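Side-chain contact in MazG-related protein (Thermotoga maritima, PDB 2YXH), which binds magnesium ions and is probably a nucleoside triphosphate pyrophosphohydrolase of the MazG type: residues C16-L19 / E20-I24. The protein carries 1 engineered substitution. Numbering follows the deposited sequence.
Sequences CPWL and EKQSI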
# COMPACT_ATOMS: atom_id res chain seq x y z
N CYS A 16 -5.89 -7.48 -18.17
CA CYS A 16 -5.99 -6.05 -18.46
C CYS A 16 -5.00 -5.39 -19.45
O CYS A 16 -3.79 -5.24 -19.19
CB CYS A 16 -6.01 -5.29 -17.14
SG CYS A 16 -6.37 -3.61 -17.46
N PRO A 17 -5.54 -4.90 -20.59
CA PRO A 17 -4.67 -4.30 -21.63
C PRO A 17 -4.11 -2.88 -21.27
O PRO A 17 -3.09 -2.45 -21.77
CB PRO A 17 -5.60 -4.27 -22.87
CG PRO A 17 -6.99 -4.04 -22.25
CD PRO A 17 -6.96 -4.97 -21.01
N TRP A 18 -4.79 -2.16 -20.37
CA TRP A 18 -4.31 -0.93 -19.85
C TRP A 18 -3.10 -1.24 -18.93
O TRP A 18 -2.03 -0.56 -19.03
CB TRP A 18 -5.44 -0.16 -19.12
CG TRP A 18 -4.95 0.99 -18.41
CD1 TRP A 18 -4.71 2.27 -18.95
CD2 TRP A 18 -4.52 1.05 -17.05
NE1 TRP A 18 -4.21 3.09 -17.97
CE2 TRP A 18 -4.07 2.37 -16.80
CE3 TRP A 18 -4.50 0.12 -15.99
CZ2 TRP A 18 -3.62 2.77 -15.54
CZ3 TRP A 18 -4.06 0.52 -14.77
CH2 TRP A 18 -3.59 1.84 -14.55
N LEU A 19 -3.24 -2.26 -18.07
CA LEU A 19 -2.21 -2.51 -17.04
C LEU A 19 -0.90 -2.91 -17.74
O LEU A 19 0.20 -2.36 -17.40
CB LEU A 19 -2.65 -3.50 -15.95
CG LEU A 19 -1.58 -3.77 -14.85
CD1 LEU A 19 -1.13 -2.43 -14.20
CD2 LEU A 19 -1.99 -4.84 -13.80
N GLU A 20 -1.05 -3.74 -18.79
CA GLU A 20 0.08 -4.26 -19.64
C GLU A 20 0.98 -3.10 -20.13
O GLU A 20 2.25 -3.24 -20.20
CB GLU A 20 -0.47 -5.04 -20.83
CG GLU A 20 0.49 -5.19 -21.95
CD GLU A 20 0.10 -6.33 -22.92
OE1 GLU A 20 -1.08 -6.79 -22.87
OE2 GLU A 20 0.97 -6.75 -23.76
N LYS A 21 0.34 -1.96 -20.46
CA LYS A 21 1.03 -0.82 -20.95
C LYS A 21 1.63 0.07 -19.90
O LYS A 21 2.37 1.01 -20.26
CB LYS A 21 0.15 -0.00 -21.92
CG LYS A 21 -0.19 -0.78 -23.26
CD LYS A 21 1.11 -1.43 -23.85
CE LYS A 21 0.96 -2.68 -24.78
NZ LYS A 21 2.19 -3.63 -24.53
N GLN A 22 1.32 -0.16 -18.61
CA GLN A 22 1.87 0.67 -17.50
C GLN A 22 3.26 0.20 -16.99
O GLN A 22 3.52 -0.98 -16.76
CB GLN A 22 0.88 0.81 -16.30
CG GLN A 22 -0.57 1.00 -16.67
CD GLN A 22 -0.76 2.06 -17.72
OE1 GLN A 22 -0.40 3.25 -17.49
NE2 GLN A 22 -1.30 1.66 -18.90
N SER A 23 4.17 1.13 -16.80
CA SER A 23 5.47 0.79 -16.20
C SER A 23 5.37 1.08 -14.70
O SER A 23 4.51 1.83 -14.23
CB SER A 23 6.58 1.66 -16.80
OG SER A 23 6.34 2.98 -16.41
N ILE A 24 6.27 0.47 -13.95
CA ILE A 24 6.36 0.71 -12.50
C ILE A 24 6.49 2.17 -12.17
O ILE A 24 5.85 2.69 -11.26
CB ILE A 24 7.44 -0.21 -11.84
CG1 ILE A 24 7.18 -0.41 -10.35
CG2 ILE A 24 8.85 0.21 -12.14
CD1 ILE A 24 7.96 -1.58 -9.78
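Gln-22 folds back over the indole of Trp-18, four residues earlier, where the short helix 17-20 runs out into the loop leading to helix 24-43. Its amide lies almost parallel to the ring, the planes 7° apart, with CD 3.4 Å above it near the rim. Beside it, CG sits over the six-membered ring in a CH-pi contact, 3.6 Å from the centroid. Two bends put the amide there: CG turns to the side of the backbone N (chi1 -40°), and the chain kinks again at chi2. The folded amide also points NE2 at Trp-18 O, but at 2.3 Å that distance is too short to trust in detail.

Two backbone bonds are firmer. Glu-20 N donates to Cys-16 O at 3.1 Å, one full helical turn, and Gln-22 N reaches Leu-19 O at 2.7 Å. Arg-70 of helix 47-72 also donates to Leu-19 O, and to Gln-22 O, while the buried Leu-19 side chain packs on Leu-13, Leu-27 and Leu-63. At the start of the helix, Cys-16 is the N-cap residue, its SG accepting from Leu-19 N. Glu-20, extended beyond CG, brings OE2 to 3.4 Å from Lys-21 NZ, a salt bridge whose hydrogen bond is weak.

Trp-18 also packs on Leu-102 of the second subunit, and its side chain is about 7 Å from a bound magnesium ion. A serine in its place would probably leave the Gln-22 amide without its stacking surface and able to turn. The indole thus gives a polar side chain a flat, largely nonpolar bed at the helix exit, close to the metal site.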